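Local coordinates for protein single domain haemoglobin (Campylobacter jejuni, PDB 2WY4) that binds heme and, through its iron, small ligands such as cyanide, and as a single-domain globin probably takes part in oxygen binding or nitric oxide detoxification, at residues E71-F76 with A127-D132; V89-Y94 with I133-Y138; Q7-C12 with K65-L70. One frame throughout, in Å; residues are numbered along the deposited sequence.

Contact 1: E71-F76 with A127-D132; sequences ENMRSF and AKFYID. With HEM (protoporphyrin IX containing Fe), chain B.
Phe129 reaches from helix 113-139 into the N-terminal end of helix 74-86 and makes the largest share of this contact. Its CB leads toward segment 71-76, and with CG set anti to the backbone N (chi1 -167°) the ring runs on in that direction. Phe129 CD2, the first ring atom to touch, lies 3.9 Å from the methyl carbon CE of Met73. One bond further, CE2 rests against Met73 CG, while the tip, Phe129 CZ, sits near the backbone of the turn, 4.0 Å from Arg74 CA. On the other flank Phe129 CE1 takes the polar neighbours, Glu71 OE2 at the ring edge, 3.8 Å away, and Arg74 NH2.

Those two charges are already paired. Arg74 grips Glu71 side-on: Arg74 NE meets Glu71 OE1 at 2.8 Å and NH2 meets OE2 at 3.3 Å, both nearly straight and in the guanidinium plane, each oxygen using its syn lone pair. One face of the guanidinium lies against Phe129 CZ, the two planes 64° apart.

Deeper in, the extended Met73 chain slides past Phe129 in the reverse direction, and Met73 CE also reaches Tyr130 CE1 at 4.1 Å. Tyr130 carries the contact to the heme: vinyl carbon CBB lies over one face of its ring, and Tyr130 OH stands 3.4 Å from the heme methyl CMB and close to Phe76 CE2. Met62 of helix 51-65 packs on Met73 and Phe76. In this globin fold the contact thus grades from a salt bridge within segment 71-76 to apolar packing beside the heme, with no hydrogen bond crossing between the segments.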
loop_
_atom_site.group_PDB
_atom_site.type_symbol
_atom_site.label_atom_id
_atom_site.label_comp_id
_atom_site.label_asym_id
_atom_site.label_seq_id
_atom_site.Cartn_x
_atom_site.Cartn_y
_atom_site.Cartn_z
ATOM N N GLU A 71 6.806 5.815 -12.604
ATOM C CA GLU A 71 7.896 6.778 -12.538
ATOM C C GLU A 71 7.395 8.138 -12.115
ATOM O O GLU A 71 8.173 8.921 -11.620
ATOM C CB GLU A 71 8.589 6.935 -13.893
ATOM C CG GLU A 71 9.451 5.761 -14.262
ATOM C CD GLU A 71 10.601 5.579 -13.298
ATOM O OE1 GLU A 71 11.029 6.578 -12.656
ATOM O OE2 GLU A 71 11.085 4.434 -13.168
ATOM N N ASN A 72 6.119 8.444 -12.391
ATOM C CA ASN A 72 5.542 9.746 -12.028
ATOM C C ASN A 72 5.220 9.863 -10.581
ATOM O O ASN A 72 4.618 10.854 -10.173
ATOM C CB ASN A 72 4.309 10.075 -12.846
ATOM C CG ASN A 72 4.656 10.443 -14.261
ATOM O OD1 ASN A 72 5.807 10.810 -14.537
ATOM N ND2 ASN A 72 3.679 10.323 -15.182
ATOM N N MET A 73 5.608 8.868 -9.777
ATOM C CA MET A 73 5.555 9.032 -8.331
ATOM C C MET A 73 6.920 8.814 -7.708
ATOM O O MET A 73 7.023 8.678 -6.495
ATOM C CB MET A 73 4.504 8.174 -7.649
ATOM C CG MET A 73 4.777 6.706 -7.684
ATOM S SD MET A 73 3.455 5.813 -6.827
ATOM C CE MET A 73 4.056 4.153 -6.789
ATOM N N ARG A 74 7.975 8.868 -8.521
ATOM C CA ARG A 74 9.315 8.624 -8.009
ATOM C C ARG A 74 9.713 9.578 -6.862
ATOM O O ARG A 74 10.274 9.158 -5.832
ATOM C CB ARG A 74 10.350 8.661 -9.127
ATOM C CG ARG A 74 11.777 8.375 -8.644
ATOM C CD ARG A 74 12.768 8.206 -9.764
ATOM N NE ARG A 74 12.610 6.885 -10.340
ATOM C CZ ARG A 74 13.151 5.782 -9.839
ATOM N NH1 ARG A 74 13.899 5.836 -8.743
ATOM N NH2 ARG A 74 12.918 4.630 -10.437
ATOM N N SER A 75 9.510 10.880 -7.061
ATOM C CA SER A 75 9.924 11.816 -6.003
ATOM C C SER A 75 9.158 11.566 -4.694
ATOM O O SER A 75 9.668 11.855 -3.623
ATOM C CB SER A 75 9.802 13.287 -6.408
ATOM O OG SER A 75 8.454 13.638 -6.617
ATOM N N PHE A 76 7.976 10.958 -4.776
ATOM C CA PHE A 76 7.200 10.634 -3.586
ATOM C C PHE A 76 7.784 9.376 -2.925
ATOM O O PHE A 76 8.094 9.333 -1.745
ATOM C CB PHE A 76 5.717 10.391 -3.929
ATOM C CG PHE A 76 4.904 9.904 -2.764
ATOM C CD1 PHE A 76 4.576 10.752 -1.752
ATOM C CD2 PHE A 76 4.504 8.577 -2.677
ATOM C CE1 PHE A 76 3.877 10.318 -0.673
ATOM C CE2 PHE A 76 3.772 8.155 -1.596
ATOM C CZ PHE A 76 3.472 9.015 -0.588
ATOM N N ALA A 127 4.529 -2.678 -5.473
ATOM C CA ALA A 127 5.505 -3.243 -4.581
ATOM C C ALA A 127 6.869 -3.302 -5.231
ATOM O O ALA A 127 7.856 -2.990 -4.591
ATOM C CB ALA A 127 5.083 -4.612 -4.105
ATOM N N LYS A 128 6.926 -3.743 -6.484
ATOM C CA LYS A 128 8.196 -3.830 -7.176
ATOM C C LYS A 128 8.869 -2.462 -7.269
ATOM O O LYS A 128 10.081 -2.346 -7.116
ATOM C CB LYS A 128 7.995 -4.415 -8.575
ATOM C CG LYS A 128 9.258 -4.360 -9.432
ATOM C CD LYS A 128 9.002 -5.013 -10.782
ATOM C CE LYS A 128 10.282 -5.413 -11.484
ATOM N NZ LYS A 128 11.272 -4.342 -11.540
ATOM N N PHE A 129 8.080 -1.425 -7.552
ATOM C CA PHE A 129 8.630 -0.072 -7.621
ATOM C C PHE A 129 9.274 0.361 -6.297
ATOM O O PHE A 129 10.394 0.905 -6.300
ATOM C CB PHE A 129 7.527 0.894 -8.038
ATOM C CG PHE A 129 8.014 2.253 -8.439
ATOM C CD1 PHE A 129 8.664 2.456 -9.627
ATOM C CD2 PHE A 129 7.821 3.331 -7.599
ATOM C CE1 PHE A 129 9.092 3.713 -10.002
ATOM C CE2 PHE A 129 8.280 4.593 -7.943
ATOM C CZ PHE A 129 8.916 4.781 -9.136
ATOM N N TYR A 130 8.596 0.109 -5.180
ATOM C CA TYR A 130 9.150 0.434 -3.868
ATOM C C TYR A 130 10.380 -0.425 -3.558
ATOM O O TYR A 130 11.439 0.085 -3.143
ATOM C CB TYR A 130 8.121 0.205 -2.768
ATOM C CG TYR A 130 7.169 1.351 -2.507
ATOM C CD1 TYR A 130 6.155 1.640 -3.386
ATOM C CD2 TYR A 130 7.293 2.131 -1.353
ATOM C CE1 TYR A 130 5.280 2.673 -3.152
ATOM C CE2 TYR A 130 6.440 3.172 -1.127
ATOM C CZ TYR A 130 5.431 3.459 -2.009
ATOM O OH TYR A 130 4.620 4.534 -1.722
ATOM N N ILE A 131 10.256 -1.735 -3.786
ATOM C CA ILE A 131 11.358 -2.669 -3.508
ATOM C C ILE A 131 12.633 -2.269 -4.236
ATOM O O ILE A 131 13.725 -2.288 -3.656
ATOM C CB ILE A 131 10.951 -4.109 -3.909
ATOM C CG1 ILE A 131 9.897 -4.674 -2.942
ATOM C CG2 ILE A 131 12.153 -5.051 -3.907
ATOM C CD1 ILE A 131 9.159 -5.911 -3.479
ATOM N N ASP A 132 12.500 -1.919 -5.505
ATOM C CA ASP A 132 13.691 -1.610 -6.307
ATOM C C ASP A 132 14.401 -0.355 -5.823
ATOM O O ASP A 132 15.644 -0.294 -5.776
ATOM C CB ASP A 132 13.373 -1.491 -7.808
ATOM C CG ASP A 132 13.022 -2.841 -8.468
ATOM O OD1 ASP A 132 13.228 -3.921 -7.860
ATOM O OD2 ASP A 132 12.486 -2.902 -9.590
HETATM C CHA HEM B . 5.559 4.074 6.670
HETATM C CHB HEM B . 3.540 3.458 2.348
HETATM C CHC HEM B . 4.866 -1.174 2.432
HETATM C CHD HEM B . 6.302 -0.677 7.042
HETATM C C1A HEM B . 4.982 4.337 5.485
HETATM C C2A HEM B . 4.514 5.607 5.017
HETATM C C3A HEM B . 3.929 5.452 3.815
HETATM C C4A HEM B . 4.023 4.037 3.512
HETATM C CMA HEM B . 3.312 6.554 2.942
HETATM C CAA HEM B . 4.683 6.937 5.793
HETATM C CBA HEM B . 6.158 7.315 5.949
HETATM C CGA HEM B . 6.746 8.242 4.935
HETATM O O1A HEM B . 5.986 8.905 4.180
HETATM O O2A HEM B . 8.022 8.362 4.931
HETATM C C1B HEM B . 3.698 2.140 2.013
HETATM C C2B HEM B . 3.275 1.550 0.794
HETATM C C3B HEM B . 3.649 0.259 0.815
HETATM C C4B HEM B . 4.314 0.008 2.046
HETATM C CMB HEM B . 2.465 2.259 -0.283
HETATM C CAB HEM B . 3.407 -0.851 -0.216
HETATM C CBB HEM B . 3.576 -0.651 -1.511
HETATM C C1C HEM B . 5.423 -1.466 3.654
HETATM C C2C HEM B . 5.986 -2.689 4.109
HETATM C C3C HEM B . 6.345 -2.526 5.365
HETATM C C4C HEM B . 6.000 -1.194 5.795
HETATM C CMC HEM B . 6.190 -3.932 3.229
HETATM C CAC HEM B . 6.993 -3.579 6.248
HETATM C CBC HEM B . 6.372 -3.960 7.371
HETATM C C1D HEM B . 6.228 0.671 7.333
HETATM C C2D HEM B . 6.578 1.190 8.599
HETATM C C3D HEM B . 6.371 2.661 8.527
HETATM C C4D HEM B . 5.920 2.885 7.194
HETATM C CMD HEM B . 7.085 0.400 9.785
HETATM C CAD HEM B . 6.563 3.701 9.618
HETATM C CBD HEM B . 5.188 4.118 10.130
HETATM C CGD HEM B . 5.221 4.895 11.411
HETATM O O1D HEM B . 4.419 4.567 12.294
HETATM O O2D HEM B . 6.042 5.849 11.495
HETATM N NA HEM B . 4.669 3.368 4.554
HETATM N NB HEM B . 4.345 1.187 2.758
HETATM N NC HEM B . 5.445 -0.560 4.704
HETATM N ND HEM B . 5.823 1.690 6.503
HETATM FE FE HEM B . 5.084 1.433 4.626
#

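Contact 2: V89-Y94 with I133-Y138; sequences VKEEHY and IEKKLY. With HEM (protoporphyrin IX containing Fe), chain B.
Helix 113-139 runs past the irregular turn at 89-94, the nearest CA pairs being Glu91 with Lys135 at 8.0 Å and Lys90 with Glu134. In the globin fold this turn joins the helix bearing the axial histidine, 74-86, to the next one, 94-109, so the contact lies on the proximal side of the heme.

Tyr94 OH donates to Glu134 OE1 at 2.6 Å, meeting it on the syn side but 25° out of the carboxylate plane. The other carboxylate oxygen, OE2, is hydrogen-bonded to ND1 of His84, the axial ligand of the iron. Tyr94, Glu134 and His84 therefore form a proximal hydrogen-bond chain; it would fix the rotation of the imidazole and probably make it more electron-donating toward the iron. Extended beyond CG (chi2 162°), Glu134 reaches in from the helix to join both partners. Glu134 meets the Tyr94 ring at its edge, and the heme methyl CMC covers the centre of one face.

Val89 packs both methyls on the heme, Val89 CG2 lying 3.6 Å from the heme vinyl carbon CAC. His93 has vinyl carbon CBC over one face of its ring, while His93 ND1 accepts a nearly straight bond from Lys90 N at 2.9 Å, in the ring plane.

Toward the surface, the Lys90 chain crosses Tyr138 at about a right angle. The Val89 carbonyl takes two donors: water 1, which also donates to Glu134 OE1, and Tyr138 OH, 2.6 Å from Val89 O and 54° above the carbonyl plane.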
loop_
_atom_site.group_PDB
_atom_site.type_symbol
_atom_site.label_atom_id
_atom_site.label_comp_id
_atom_site.label_asym_id
_atom_site.label_seq_id
_atom_site.Cartn_x
_atom_site.Cartn_y
_atom_site.Cartn_z
ATOM N N VAL A 89 12.416 -2.490 6.670
ATOM C CA VAL A 89 11.468 -3.092 5.757
ATOM C C VAL A 89 12.267 -3.821 4.682
ATOM O O VAL A 89 13.103 -3.237 3.990
ATOM C CB VAL A 89 10.595 -2.025 5.108
ATOM C CG1 VAL A 89 9.741 -2.640 4.032
ATOM C CG2 VAL A 89 9.758 -1.307 6.164
ATOM N N LYS A 90 11.970 -5.107 4.507
ATOM C CA LYS A 90 12.648 -5.916 3.514
ATOM C C LYS A 90 11.748 -6.311 2.378
ATOM O O LYS A 90 10.525 -6.281 2.503
ATOM C CB LYS A 90 13.194 -7.198 4.132
ATOM C CG LYS A 90 14.065 -6.988 5.333
ATOM C CD LYS A 90 15.339 -6.273 4.965
ATOM C CE LYS A 90 16.074 -5.825 6.213
ATOM N NZ LYS A 90 17.417 -5.268 5.903
ATOM N N GLU A 91 12.361 -6.753 1.276
ATOM C CA GLU A 91 11.613 -7.257 0.145
ATOM C C GLU A 91 10.588 -8.264 0.599
ATOM O O GLU A 91 9.468 -8.269 0.111
ATOM C CB GLU A 91 12.535 -7.955 -0.869
ATOM C CG GLU A 91 13.696 -7.135 -1.392
ATOM C CD GLU A 91 14.583 -7.928 -2.333
ATOM O OE1 GLU A 91 14.100 -8.966 -2.883
ATOM O OE2 GLU A 91 15.766 -7.519 -2.518
ATOM N N GLU A 92 10.969 -9.133 1.532
ATOM C CA GLU A 92 10.100 -10.202 1.967
ATOM C C GLU A 92 8.902 -9.761 2.796
ATOM O O GLU A 92 8.036 -10.563 3.095
ATOM C CB GLU A 92 10.909 -11.245 2.759
ATOM C CG GLU A 92 11.928 -11.993 1.938
ATOM C CD GLU A 92 13.099 -11.163 1.470
ATOM O OE1 GLU A 92 13.569 -10.295 2.238
ATOM O OE2 GLU A 92 13.591 -11.404 0.322
ATOM N N HIS A 93 8.857 -8.486 3.207
ATOM C CA HIS A 93 7.662 -8.005 3.928
ATOM C C HIS A 93 6.577 -7.611 2.947
ATOM O O HIS A 93 5.440 -7.589 3.304
ATOM C CB HIS A 93 7.957 -6.766 4.760
ATOM C CG HIS A 93 8.756 -7.014 6.001
ATOM N ND1 HIS A 93 9.993 -6.447 6.200
ATOM C CD2 HIS A 93 8.476 -7.725 7.118
ATOM C CE1 HIS A 93 10.451 -6.824 7.383
ATOM N NE2 HIS A 93 9.535 -7.576 7.972
ATOM N N TYR A 94 6.939 -7.305 1.710
ATOM C CA TYR A 94 5.949 -6.843 0.748
ATOM C C TYR A 94 4.825 -7.861 0.470
ATOM O O TYR A 94 3.671 -7.435 0.339
ATOM C CB TYR A 94 6.582 -6.253 -0.535
ATOM C CG TYR A 94 7.131 -4.872 -0.329
ATOM C CD1 TYR A 94 8.379 -4.683 0.227
ATOM C CD2 TYR A 94 6.373 -3.749 -0.638
ATOM C CE1 TYR A 94 8.861 -3.429 0.474
ATOM C CE2 TYR A 94 6.852 -2.493 -0.393
ATOM C CZ TYR A 94 8.093 -2.337 0.149
ATOM O OH TYR A 94 8.583 -1.067 0.371
ATOM N N ILE A 133 13.630 0.656 -5.439
ATOM C CA ILE A 133 14.208 1.888 -4.911
ATOM C C ILE A 133 14.894 1.616 -3.561
ATOM O O ILE A 133 16.022 2.076 -3.319
ATOM C CB ILE A 133 13.114 2.996 -4.783
ATOM C CG1 ILE A 133 12.794 3.562 -6.160
ATOM C CG2 ILE A 133 13.516 4.122 -3.853
ATOM C CD1 ILE A 133 11.645 4.513 -6.209
ATOM N N GLU A 134 14.220 0.845 -2.708
ATOM C CA GLU A 134 14.747 0.490 -1.415
ATOM C C GLU A 134 15.991 -0.405 -1.519
ATOM O O GLU A 134 16.941 -0.249 -0.758
ATOM C CB GLU A 134 13.626 -0.108 -0.551
ATOM C CG GLU A 134 12.651 1.004 -0.136
ATOM C CD GLU A 134 11.287 0.534 0.334
ATOM O OE1 GLU A 134 11.144 -0.654 0.713
ATOM O OE2 GLU A 134 10.352 1.371 0.365
ATOM N N LYS A 135 15.989 -1.322 -2.475
ATOM C CA LYS A 135 17.150 -2.187 -2.683
ATOM C C LYS A 135 18.372 -1.337 -2.947
ATOM O O LYS A 135 19.448 -1.603 -2.397
ATOM C CB LYS A 135 16.901 -3.158 -3.838
ATOM C CG LYS A 135 16.285 -4.466 -3.430
ATOM C CD LYS A 135 16.075 -5.376 -4.642
ATOM C CE LYS A 135 17.388 -5.785 -5.279
ATOM N NZ LYS A 135 17.193 -6.830 -6.344
ATOM N N LYS A 136 18.220 -0.318 -3.793
ATOM C CA LYS A 136 19.318 0.601 -4.067
ATOM C C LYS A 136 19.766 1.279 -2.793
ATOM O O LYS A 136 20.961 1.433 -2.563
ATOM C CB LYS A 136 18.935 1.658 -5.102
ATOM C CG LYS A 136 18.960 1.157 -6.522
ATOM C CD LYS A 136 18.949 2.314 -7.514
ATOM C CE LYS A 136 18.452 1.881 -8.890
ATOM N NZ LYS A 136 19.280 0.818 -9.533
ATOM N N LEU A 137 18.826 1.707 -1.952
ATOM C CA LEU A 137 19.225 2.349 -0.697
ATOM C C LEU A 137 20.015 1.431 0.191
ATOM O O LEU A 137 20.996 1.823 0.792
ATOM C CB LEU A 137 18.016 2.865 0.089
ATOM C CG LEU A 137 17.554 4.237 -0.319
ATOM C CD1 LEU A 137 16.409 4.646 0.620
ATOM C CD2 LEU A 137 18.689 5.262 -0.270
ATOM N N TYR A 138 19.580 0.183 0.286
ATOM C CA TYR A 138 20.287 -0.773 1.107
ATOM C C TYR A 138 21.685 -1.067 0.549
ATOM O O TYR A 138 22.617 -1.290 1.299
ATOM C CB TYR A 138 19.518 -2.086 1.148
ATOM C CG TYR A 138 18.403 -2.161 2.170
ATOM C CD1 TYR A 138 18.678 -2.090 3.532
ATOM C CD2 TYR A 138 17.084 -2.332 1.774
ATOM C CE1 TYR A 138 17.678 -2.183 4.471
ATOM C CE2 TYR A 138 16.068 -2.447 2.728
ATOM C CZ TYR A 138 16.375 -2.354 4.065
ATOM O OH TYR A 138 15.401 -2.443 5.023
HETATM C CHA HEM B . 5.559 4.074 6.670
HETATM C CHB HEM B . 3.540 3.458 2.348
HETATM C CHC HEM B . 4.866 -1.174 2.432
HETATM C CHD HEM B . 6.302 -0.677 7.042
HETATM C C1A HEM B . 4.982 4.337 5.485
HETATM C C2A HEM B . 4.514 5.607 5.017
HETATM C C3A HEM B . 3.929 5.452 3.815
HETATM C C4A HEM B . 4.023 4.037 3.512
HETATM C CMA HEM B . 3.312 6.554 2.942
HETATM C CAA HEM B . 4.683 6.937 5.793
HETATM C CBA HEM B . 6.158 7.315 5.949
HETATM C CGA HEM B . 6.746 8.242 4.935
HETATM O O1A HEM B . 5.986 8.905 4.180
HETATM O O2A HEM B . 8.022 8.362 4.931
HETATM C C1B HEM B . 3.698 2.140 2.013
HETATM C C2B HEM B . 3.275 1.550 0.794
HETATM C C3B HEM B . 3.649 0.259 0.815
HETATM C C4B HEM B . 4.314 0.008 2.046
HETATM C CMB HEM B . 2.465 2.259 -0.283
HETATM C CAB HEM B . 3.407 -0.851 -0.216
HETATM C CBB HEM B . 3.576 -0.651 -1.511
HETATM C C1C HEM B . 5.423 -1.466 3.654
HETATM C C2C HEM B . 5.986 -2.689 4.109
HETATM C C3C HEM B . 6.345 -2.526 5.365
HETATM C C4C HEM B . 6.000 -1.194 5.795
HETATM C CMC HEM B . 6.190 -3.932 3.229
HETATM C CAC HEM B . 6.993 -3.579 6.248
HETATM C CBC HEM B . 6.372 -3.960 7.371
HETATM C C1D HEM B . 6.228 0.671 7.333
HETATM C C2D HEM B . 6.578 1.190 8.599
HETATM C C3D HEM B . 6.371 2.661 8.527
HETATM C C4D HEM B . 5.920 2.885 7.194
HETATM C CMD HEM B . 7.085 0.400 9.785
HETATM C CAD HEM B . 6.563 3.701 9.618
HETATM C CBD HEM B . 5.188 4.118 10.130
HETATM C CGD HEM B . 5.221 4.895 11.411
HETATM O O1D HEM B . 4.419 4.567 12.294
HETATM O O2D HEM B . 6.042 5.849 11.495
HETATM N NA HEM B . 4.669 3.368 4.554
HETATM N NB HEM B . 4.345 1.187 2.758
HETATM N NC HEM B . 5.445 -0.560 4.704
HETATM N ND HEM B . 5.823 1.690 6.503
HETATM FE FE HEM B . 5.084 1.433 4.626
HETATM O O HOH W 1 12.507 -2.908 1.159
#

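Contact 3: Q7-C12 with K65-L70; sequences QIIKDC and KNIENL
Ile9 and Ile67 meet at about a right angle, methyl against methyl, with CG2 of Ile9 4.0 Å from CG2 of Ile67. Each CB points toward the opposite segment. In Ile67, CG1 stands anti to the backbone N (chi1 -165°), which leaves CG2 between N and the carbonyl carbon, on the side where Ile9 arrives. Ile9 also packs on Trp119 of helix 113-139.

Lys10 covers more of the loop than any other residue here. Its chain bends by rotation about CB-CG (chi2 -55°), then runs extended, carrying the ammonium over the C-terminal end of helix 51-65. The ammonium position is doubtful: two conformers exist, and the modelled one comes too close to Lys65 O. In this conformer NZ bonds the carbonyl of Ala64 and water 2.

In the globin fold this is where the N-terminal helix, 4-34, passes the link between helices 51-65 and 74-86. The chain leaves its helix at Asn66 and reverses through a type I beta turn, Asn66 to Asn69, closed by Asn69 N to Asn66 O at 2.9 Å.

Glu68 crosses the Lys10 chain at about a right angle; in this conformer Glu68 OE1 lies 4.0 Å from Lys10 CE, and the charged atoms, Lys10 NZ and Glu68 OE1, stay 4.6 Å apart. Water 2 accepts from the Glu68 backbone N, 2.9 Å away, and donates to Glu68 OE1.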
loop_
_atom_site.group_PDB
_atom_site.type_symbol
_atom_site.label_atom_id
_atom_site.label_comp_id
_atom_site.label_asym_id
_atom_site.label_seq_id
_atom_site.Cartn_x
_atom_site.Cartn_y
_atom_site.Cartn_z
ATOM N N GLN A 7 -8.379 1.088 -16.055
ATOM C CA GLN A 7 -9.563 1.863 -15.754
ATOM C C GLN A 7 -10.179 1.466 -14.419
ATOM O O GLN A 7 -10.664 2.319 -13.684
ATOM C CB GLN A 7 -10.585 1.804 -16.881
ATOM C CG GLN A 7 -11.785 2.708 -16.624
ATOM C CD GLN A 7 -11.399 4.146 -16.713
ATOM O OE1 GLN A 7 -10.924 4.598 -17.757
ATOM N NE2 GLN A 7 -11.582 4.880 -15.628
ATOM N N ILE A 8 -10.176 0.180 -14.087
ATOM C CA ILE A 8 -10.683 -0.259 -12.803
ATOM C C ILE A 8 -9.883 0.407 -11.689
ATOM O O ILE A 8 -10.464 0.905 -10.723
ATOM C CB ILE A 8 -10.592 -1.779 -12.678
ATOM C CG1 ILE A 8 -11.750 -2.405 -13.441
ATOM C CG2 ILE A 8 -10.705 -2.215 -11.219
ATOM C CD1 ILE A 8 -11.654 -3.969 -13.602
ATOM N N ILE A 9 -8.557 0.413 -11.801
ATOM C CA ILE A 9 -7.760 1.072 -10.774
ATOM C C ILE A 9 -8.109 2.554 -10.688
ATOM O O ILE A 9 -8.299 3.070 -9.590
ATOM C CB ILE A 9 -6.252 0.815 -10.998
ATOM C CG1 ILE A 9 -5.922 -0.673 -10.838
ATOM C CG2 ILE A 9 -5.393 1.676 -10.044
ATOM C CD1 ILE A 9 -6.346 -1.300 -9.566
ATOM N N LYS A 10 -8.229 3.248 -11.815
ATOM C CA LYS A 10 -8.643 4.664 -11.785
ATOM C C LYS A 10 -10.015 4.831 -11.145
ATOM O O LYS A 10 -10.238 5.797 -10.398
ATOM C CB LYS A 10 -8.658 5.269 -13.192
ATOM C CG LYS A 10 -7.322 5.275 -13.886
ATOM C CD LYS A 10 -6.252 5.958 -13.080
ATOM C CE LYS A 10 -5.006 6.196 -13.925
ATOM N NZ LYS A 10 -3.899 6.730 -13.105
ATOM N N ASP A 11 -10.942 3.924 -11.415
ATOM C CA ASP A 11 -12.290 3.991 -10.882
ATOM C C ASP A 11 -12.264 3.906 -9.370
ATOM O O ASP A 11 -13.170 4.355 -8.696
ATOM C CB ASP A 11 -13.151 2.819 -11.395
ATOM C CG ASP A 11 -13.519 2.912 -12.867
ATOM O OD1 ASP A 11 -13.392 3.966 -13.514
ATOM O OD2 ASP A 11 -13.990 1.915 -13.435
ATOM N N CYS A 12 -11.221 3.297 -8.842
ATOM C CA CYS A 12 -11.085 3.131 -7.403
ATOM C C CYS A 12 -10.516 4.351 -6.705
ATOM O O CYS A 12 -10.621 4.445 -5.478
ATOM C CB CYS A 12 -10.260 1.885 -7.075
ATOM S SG CYS A 12 -11.158 0.350 -7.452
ATOM N N LYS A 65 -3.327 6.649 -9.015
ATOM C CA LYS A 65 -3.290 7.753 -9.970
ATOM C C LYS A 65 -2.218 7.583 -11.023
ATOM O O LYS A 65 -2.409 7.981 -12.170
ATOM C CB LYS A 65 -3.009 9.082 -9.258
ATOM C CG LYS A 65 -4.148 9.660 -8.423
ATOM C CD LYS A 65 -3.670 10.835 -7.521
ATOM C CE LYS A 65 -2.901 11.893 -8.274
ATOM N NZ LYS A 65 -3.689 12.750 -9.197
ATOM N N ASN A 66 -1.113 6.961 -10.643
ATOM C CA ASN A 66 0.018 6.814 -11.544
ATOM C C ASN A 66 0.238 5.389 -12.009
ATOM O O ASN A 66 1.333 5.020 -12.450
ATOM C CB ASN A 66 1.287 7.352 -10.865
ATOM C CG ASN A 66 1.211 8.842 -10.594
ATOM O OD1 ASN A 66 1.061 9.280 -9.437
ATOM N ND2 ASN A 66 1.276 9.621 -11.666
ATOM N N ILE A 67 -0.821 4.593 -11.946
ATOM C CA ILE A 67 -0.623 3.158 -12.214
ATOM C C ILE A 67 -0.082 2.820 -13.626
ATOM O O ILE A 67 0.618 1.830 -13.800
ATOM C CB ILE A 67 -1.889 2.375 -11.920
ATOM C CG1 ILE A 67 -1.573 0.865 -11.838
ATOM C CG2 ILE A 67 -2.933 2.672 -12.980
ATOM C CD1 ILE A 67 -0.558 0.520 -10.775
ATOM N N GLU A 68 -0.362 3.668 -14.611
ATOM C CA GLU A 68 0.150 3.466 -15.976
ATOM C C GLU A 68 1.628 3.820 -16.095
ATOM O O GLU A 68 2.297 3.400 -17.034
ATOM C CB GLU A 68 -0.630 4.331 -16.961
ATOM C CG GLU A 68 -2.061 3.882 -17.149
ATOM C CD GLU A 68 -2.838 4.818 -18.057
ATOM O OE1 GLU A 68 -3.400 5.809 -17.548
ATOM O OE2 GLU A 68 -2.867 4.587 -19.287
ATOM N N ASN A 69 2.138 4.633 -15.172
ATOM C CA ASN A 69 3.544 5.020 -15.207
ATOM C C ASN A 69 4.010 5.395 -13.810
ATOM O O ASN A 69 3.923 6.572 -13.414
ATOM C CB ASN A 69 3.734 6.190 -16.173
ATOM C CG ASN A 69 5.180 6.605 -16.326
ATOM O OD1 ASN A 69 5.487 7.633 -16.980
ATOM N ND2 ASN A 69 6.088 5.826 -15.741
ATOM N N LEU A 70 4.498 4.397 -13.074
ATOM C CA LEU A 70 4.877 4.607 -11.684
ATOM C C LEU A 70 6.065 5.551 -11.525
ATOM O O LEU A 70 6.290 6.060 -10.431
ATOM C CB LEU A 70 5.109 3.273 -10.968
ATOM C CG LEU A 70 3.885 2.361 -10.848
ATOM C CD1 LEU A 70 4.295 1.044 -10.186
ATOM C CD2 LEU A 70 2.750 3.019 -10.079
HETATM O O HOH W 2 -1.893 6.165 -14.676
#

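How the contacts relate
Contacts 1 and 2 share helix 113-139 and are partly buried, with buried residues beside the heme and exposed ones at their rims; contact 3 is a surface contact, away from the annotated sites. The first two adjoin each other, with Tyr94 of contact 2 packed against Tyr130 and Ile131 of contact 1, and their segments interleave along the chain. Their buried parts differ in chemistry: contact 1 relies on rings and a methionine, whereas contact 2 uses hydrogen bonds that lead to the iron's histidine. Contact 3 abuts contact 1 where Leu70 O lies 3.2 Å from Phe129 CZ. It pairs one small apolar touch with a lysine at a helix end, and stays clear of contact 2.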